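Local coordinates for protein possible TctC subunit of the Tripartite Tricarboxylate Transport(TTT) Family (Rhodopseudomonas palustris, PDB 6HKE) that serves as a periplasmic binding protein that captures malate, of either hand, probably for uptake by a tripartite tricarboxylate transporter, at residues A[70-84]-A[235-248]. The protein carries 2 engineered substitutions. Sequence-based numbering, arbitrary orientation.
Sequences APDGHTLIVGHLGTH and VGAWTGLFAPRGTP. With MLT (D-malate), chain D; LMR ((2S)-2-hydroxybutanedioic acid), chain E.
G240 N donates to G79 O at 2.6 Å, almost straight (168°), and G79 N answers to G240 O. I77–F242 is the next hydrogen-bonded antiparallel pair, nearly straight in both directions; a longer, bent bond, L81 N to W238 O (3.1 Å), carries the pairing past strand 75-80. W238 CG sits between its backbone N and carbonyl carbon (chi1 49°), which lays the indole flat under the turn: L81 CA stands over the six-membered ring, 4.0 Å from its centroid, H84 O comes to the ring edge, and NE1 is hydrogen-bonded to E297 OE2. Cutting W238 back to an alanine here is likely to open a gap beneath L81 and H84 and cost the E297 carboxylate this partner. Next along, the H84 and F242 rings stack face to face, centroids 4.1 Å apart, planes at 23°. On the other face, beside T239, H80 donates from NE2 to O1A of (S)-malate (2.8 Å); its N meets T83 OG1 and its ND1 takes G82 N, a capping box that holds H80 toward the binding-protein pocket. Strand 75-80 runs parallel to 18-22 and antiparallel to 236-244, with helix 29-45 on V78 and L241 and helix 287-305 against W238 and F242.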
loop_
_atom_site.group_PDB
_atom_site.type_symbol
_atom_site.label_atom_id
_atom_site.label_comp_id
_atom_site.label_asym_id
_atom_site.label_seq_id
_atom_site.Cartn_x
_atom_site.Cartn_y
_atom_site.Cartn_z
ATOM N N ALA A 70 21.572 -5.689 -9.502
ATOM C CA ALA A 70 22.764 -6.199 -8.790
ATOM C C ALA A 70 22.417 -6.425 -7.319
ATOM O O ALA A 70 21.903 -5.522 -6.669
ATOM C CB ALA A 70 23.893 -5.211 -8.956
ATOM N N PRO A 71 22.601 -7.644 -6.758
ATOM C CA PRO A 71 22.352 -7.887 -5.334
ATOM C C PRO A 71 23.440 -7.342 -4.396
ATOM O O PRO A 71 23.935 -8.081 -3.581
ATOM C CB PRO A 71 22.291 -9.421 -5.254
ATOM C CG PRO A 71 23.197 -9.881 -6.350
ATOM C CD PRO A 71 22.984 -8.875 -7.469
ATOM N N ASP A 72 23.755 -6.052 -4.505
ATOM C CA ASP A 72 24.850 -5.404 -3.730
ATOM C C ASP A 72 24.240 -4.516 -2.638
ATOM O O ASP A 72 24.996 -3.972 -1.839
ATOM C CB ASP A 72 25.822 -4.659 -4.650
ATOM C CG ASP A 72 25.213 -3.533 -5.478
ATOM O OD1 ASP A 72 24.022 -3.227 -5.280
ATOM O OD2 ASP A 72 25.954 -2.949 -6.303
ATOM N N GLY A 73 22.914 -4.391 -2.591
ATOM C CA GLY A 73 22.226 -3.582 -1.575
ATOM C C GLY A 73 22.017 -2.140 -2.000
ATOM O O GLY A 73 21.299 -1.439 -1.280
ATOM N N HIS A 74 22.578 -1.697 -3.127
ATOM C CA HIS A 74 22.478 -0.287 -3.581
ATOM C C HIS A 74 21.175 -0.058 -4.364
ATOM O O HIS A 74 20.851 1.118 -4.581
ATOM C CB HIS A 74 23.748 0.114 -4.337
ATOM C CG HIS A 74 24.925 0.252 -3.429
ATOM N ND1 HIS A 74 25.818 -0.789 -3.203
ATOM C CD2 HIS A 74 25.341 1.286 -2.657
ATOM C CE1 HIS A 74 26.752 -0.382 -2.351
ATOM N NE2 HIS A 74 26.480 0.888 -1.998
ATOM N N THR A 75 20.454 -1.119 -4.757
ATOM C CA THR A 75 19.152 -1.034 -5.480
ATOM C C THR A 75 18.095 -1.828 -4.714
ATOM O O THR A 75 18.177 -3.056 -4.689
ATOM C CB THR A 75 19.258 -1.497 -6.936
ATOM O OG1 THR A 75 20.301 -0.759 -7.568
ATOM C CG2 THR A 75 17.986 -1.256 -7.711
ATOM N N LEU A 76 17.146 -1.121 -4.110
ATOM C CA LEU A 76 16.101 -1.703 -3.241
ATOM C C LEU A 76 14.729 -1.371 -3.821
ATOM O O LEU A 76 14.635 -0.453 -4.640
ATOM C CB LEU A 76 16.287 -1.132 -1.833
ATOM C CG LEU A 76 17.665 -1.370 -1.215
ATOM C CD1 LEU A 76 17.772 -0.693 0.149
ATOM C CD2 LEU A 76 17.937 -2.867 -1.089
ATOM N N ILE A 77 13.713 -2.138 -3.432
ATOM C CA ILE A 77 12.306 -1.915 -3.861
ATOM C C ILE A 77 11.457 -1.795 -2.598
ATOM O O ILE A 77 11.633 -2.597 -1.664
ATOM C CB ILE A 77 11.813 -3.025 -4.829
ATOM C CG1 ILE A 77 10.362 -2.818 -5.279
ATOM C CG2 ILE A 77 11.984 -4.432 -4.265
ATOM C CD1 ILE A 77 10.188 -1.738 -6.281
ATOM N N VAL A 78 10.597 -0.781 -2.567
ATOM C CA VAL A 78 9.435 -0.737 -1.646
ATOM C C VAL A 78 8.330 -1.580 -2.269
ATOM O O VAL A 78 7.911 -1.283 -3.407
ATOM C CB VAL A 78 8.963 0.691 -1.378
ATOM C CG1 VAL A 78 7.798 0.689 -0.406
ATOM C CG2 VAL A 78 10.097 1.552 -0.852
ATOM N N GLY A 79 7.907 -2.613 -1.553
ATOM C CA GLY A 79 6.753 -3.433 -1.922
ATOM C C GLY A 79 5.672 -3.322 -0.867
ATOM O O GLY A 79 5.940 -2.821 0.236
ATOM N N HIS A 80 4.480 -3.790 -1.177
ATOM C CA HIS A 80 3.362 -3.750 -0.213
ATOM C C HIS A 80 2.430 -4.929 -0.484
ATOM O O HIS A 80 2.769 -5.774 -1.346
ATOM C CB HIS A 80 2.718 -2.364 -0.239
ATOM C CG HIS A 80 2.105 -1.961 -1.533
ATOM N ND1 HIS A 80 1.661 -2.872 -2.454
ATOM C CD2 HIS A 80 1.771 -0.739 -1.995
ATOM C CE1 HIS A 80 1.099 -2.231 -3.466
ATOM N NE2 HIS A 80 1.159 -0.901 -3.207
ATOM N N LEU A 81 1.312 -4.950 0.231
ATOM C CA LEU A 81 0.300 -6.026 0.177
ATOM C C LEU A 81 -0.060 -6.350 -1.278
ATOM O O LEU A 81 -0.385 -7.515 -1.523
ATOM C CB LEU A 81 -0.920 -5.584 0.994
ATOM C CG LEU A 81 -2.200 -6.391 0.780
ATOM C CD1 LEU A 81 -3.046 -6.388 2.043
ATOM C CD2 LEU A 81 -3.002 -5.813 -0.379
ATOM N N GLY A 82 -0.024 -5.370 -2.192
ATOM C CA GLY A 82 -0.305 -5.583 -3.627
ATOM C C GLY A 82 0.877 -6.199 -4.366
ATOM O O GLY A 82 0.769 -7.326 -4.860
ATOM N N THR A 83 1.999 -5.494 -4.456
ATOM C CA THR A 83 3.095 -5.851 -5.388
ATOM C C THR A 83 3.722 -7.167 -4.943
ATOM O O THR A 83 4.225 -7.890 -5.818
ATOM C CB THR A 83 4.137 -4.740 -5.439
ATOM O OG1 THR A 83 4.646 -4.595 -4.113
ATOM C CG2 THR A 83 3.545 -3.446 -5.938
ATOM N N HIS A 84 3.687 -7.451 -3.633
ATOM C CA HIS A 84 4.408 -8.584 -3.011
ATOM C C HIS A 84 3.439 -9.492 -2.262
ATOM O O HIS A 84 3.893 -10.163 -1.313
ATOM C CB HIS A 84 5.524 -8.058 -2.111
ATOM C CG HIS A 84 6.689 -7.575 -2.895
ATOM N ND1 HIS A 84 6.642 -6.420 -3.630
ATOM C CD2 HIS A 84 7.910 -8.120 -3.093
ATOM C CE1 HIS A 84 7.799 -6.265 -4.249
ATOM N NE2 HIS A 84 8.605 -7.302 -3.932
ATOM N N VAL A 235 -8.579 -5.301 5.186
ATOM C CA VAL A 235 -7.315 -5.186 4.426
ATOM C C VAL A 235 -6.343 -4.413 5.319
ATOM O O VAL A 235 -6.597 -3.218 5.619
ATOM C CB VAL A 235 -7.553 -4.532 3.051
ATOM C CG1 VAL A 235 -6.267 -4.421 2.260
ATOM C CG2 VAL A 235 -8.600 -5.278 2.238
ATOM N N GLY A 236 -5.325 -5.110 5.816
ATOM C CA GLY A 236 -4.176 -4.507 6.508
ATOM C C GLY A 236 -3.063 -4.353 5.504
ATOM O O GLY A 236 -2.522 -5.403 5.070
ATOM N N ALA A 237 -2.815 -3.119 5.060
ATOM C CA ALA A 237 -1.830 -2.813 4.009
ATOM C C ALA A 237 -0.467 -2.635 4.662
ATOM O O ALA A 237 -0.197 -1.567 5.208
ATOM C CB ALA A 237 -2.243 -1.584 3.239
ATOM N N TRP A 238 0.372 -3.651 4.591
ATOM C CA TRP A 238 1.786 -3.561 5.022
ATOM C C TRP A 238 2.583 -3.013 3.844
ATOM O O TRP A 238 2.212 -3.267 2.666
ATOM C CB TRP A 238 2.316 -4.910 5.513
ATOM C CG TRP A 238 2.032 -6.056 4.595
ATOM C CD1 TRP A 238 0.970 -6.911 4.645
ATOM C CD2 TRP A 238 2.854 -6.494 3.500
ATOM N NE1 TRP A 238 1.068 -7.843 3.644
ATOM C CE2 TRP A 238 2.217 -7.612 2.929
ATOM C CE3 TRP A 238 4.055 -6.042 2.944
ATOM C CZ2 TRP A 238 2.726 -8.266 1.809
ATOM C CZ3 TRP A 238 4.584 -6.715 1.869
ATOM C CH2 TRP A 238 3.922 -7.812 1.306
ATOM N N THR A 239 3.607 -2.236 4.158
ATOM C CA THR A 239 4.601 -1.760 3.175
ATOM C C THR A 239 5.962 -2.270 3.642
ATOM O O THR A 239 6.220 -2.211 4.849
ATOM C CB THR A 239 4.451 -0.247 3.012
ATOM O OG1 THR A 239 3.225 -0.078 2.293
ATOM C CG2 THR A 239 5.616 0.406 2.299
ATOM N N GLY A 240 6.790 -2.735 2.706
ATOM C CA GLY A 240 8.079 -3.363 3.015
ATOM C C GLY A 240 9.208 -2.857 2.141
ATOM O O GLY A 240 8.953 -2.440 0.973
ATOM N N LEU A 241 10.424 -2.947 2.689
ATOM C CA LEU A 241 11.703 -2.739 1.967
ATOM C C LEU A 241 12.286 -4.119 1.648
ATOM O O LEU A 241 12.432 -4.917 2.579
ATOM C CB LEU A 241 12.634 -1.897 2.843
ATOM C CG LEU A 241 13.932 -1.449 2.180
ATOM C CD1 LEU A 241 13.665 -0.570 0.959
ATOM C CD2 LEU A 241 14.798 -0.721 3.193
ATOM N N PHE A 242 12.538 -4.392 0.365
ATOM C CA PHE A 242 13.153 -5.637 -0.165
ATOM C C PHE A 242 14.389 -5.312 -1.014
ATOM O O PHE A 242 14.482 -4.198 -1.559
ATOM C CB PHE A 242 12.172 -6.380 -1.074
ATOM C CG PHE A 242 10.819 -6.670 -0.479
ATOM C CD1 PHE A 242 9.895 -5.655 -0.286
ATOM C CD2 PHE A 242 10.456 -7.964 -0.150
ATOM C CE1 PHE A 242 8.639 -5.931 0.237
ATOM C CE2 PHE A 242 9.195 -8.235 0.352
ATOM C CZ PHE A 242 8.292 -7.221 0.550
ATOM N N ALA A 243 15.285 -6.297 -1.129
ATOM C CA ALA A 243 16.530 -6.264 -1.922
ATOM C C ALA A 243 16.444 -7.366 -2.965
ATOM O O ALA A 243 15.609 -8.269 -2.845
ATOM C CB ALA A 243 17.736 -6.443 -1.032
ATOM N N PRO A 244 17.283 -7.321 -4.025
ATOM C CA PRO A 244 17.332 -8.407 -4.999
ATOM C C PRO A 244 17.698 -9.683 -4.246
ATOM O O PRO A 244 18.344 -9.579 -3.211
ATOM C CB PRO A 244 18.379 -7.942 -6.021
ATOM C CG PRO A 244 18.371 -6.436 -5.881
ATOM C CD PRO A 244 18.172 -6.206 -4.398
ATOM N N ARG A 245 17.229 -10.833 -4.733
ATOM C CA ARG A 245 17.501 -12.130 -4.073
ATOM C C ARG A 245 19.018 -12.319 -4.086
ATOM O O ARG A 245 19.644 -11.893 -5.050
ATOM C CB ARG A 245 16.737 -13.260 -4.759
ATOM C CG ARG A 245 16.658 -14.532 -3.929
ATOM C CD ARG A 245 16.054 -14.324 -2.554
ATOM N NE ARG A 245 15.792 -15.597 -1.893
ATOM C CZ ARG A 245 14.939 -15.778 -0.889
ATOM N NH1 ARG A 245 14.255 -14.759 -0.390
ATOM N NH2 ARG A 245 14.769 -16.990 -0.379
ATOM N N GLY A 246 19.590 -12.809 -2.995
ATOM C CA GLY A 246 21.049 -13.024 -2.888
ATOM C C GLY A 246 21.805 -11.824 -2.338
ATOM O O GLY A 246 23.037 -11.904 -2.307
ATOM N N THR A 247 21.122 -10.752 -1.922
ATOM C CA THR A 247 21.770 -9.599 -1.249
ATOM C C THR A 247 22.331 -10.147 0.061
ATOM O O THR A 247 21.594 -10.766 0.830
ATOM C CB THR A 247 20.837 -8.397 -1.048
ATOM O OG1 THR A 247 20.351 -7.925 -2.303
ATOM C CG2 THR A 247 21.529 -7.236 -0.364
ATOM N N PRO A 248 23.661 -10.021 0.288
ATOM C CA PRO A 248 24.305 -10.603 1.460
ATOM C C PRO A 248 23.604 -10.200 2.762
ATOM O O PRO A 248 23.187 -9.035 2.887
ATOM C CB PRO A 248 25.728 -10.031 1.367
ATOM C CG PRO A 248 25.961 -9.893 -0.120
ATOM C CD PRO A 248 24.631 -9.370 -0.614
HETATM C C1 MLT D . -1.413 1.140 -4.252
HETATM O O1 MLT D . -1.079 -0.050 -4.058
HETATM O O2 MLT D . -2.613 1.437 -4.452
HETATM C C2 MLT D . -0.333 2.197 -4.282
HETATM O O3 MLT D . 0.594 2.206 -3.177
HETATM C C3 MLT D . -0.907 3.583 -4.242
HETATM C C4 MLT D . 0.311 4.466 -4.333
HETATM O O4 MLT D . 1.264 4.303 -3.523
HETATM O O5 MLT D . 0.307 5.301 -5.260
HETATM C C1 LMR E . -1.719 1.235 -4.203
HETATM O O1A LMR E . -0.960 0.298 -4.500
HETATM O O1B LMR E . -2.976 1.159 -4.199
HETATM C C2 LMR E . -1.069 2.567 -3.796
HETATM O O2 LMR E . -0.062 2.450 -2.797
HETATM C C3 LMR E . -0.437 3.302 -4.981
HETATM C C4 LMR E . 0.405 4.427 -4.405
HETATM O O4A LMR E . 0.052 5.597 -4.647
HETATM O O4B LMR E . 1.386 4.132 -3.679
#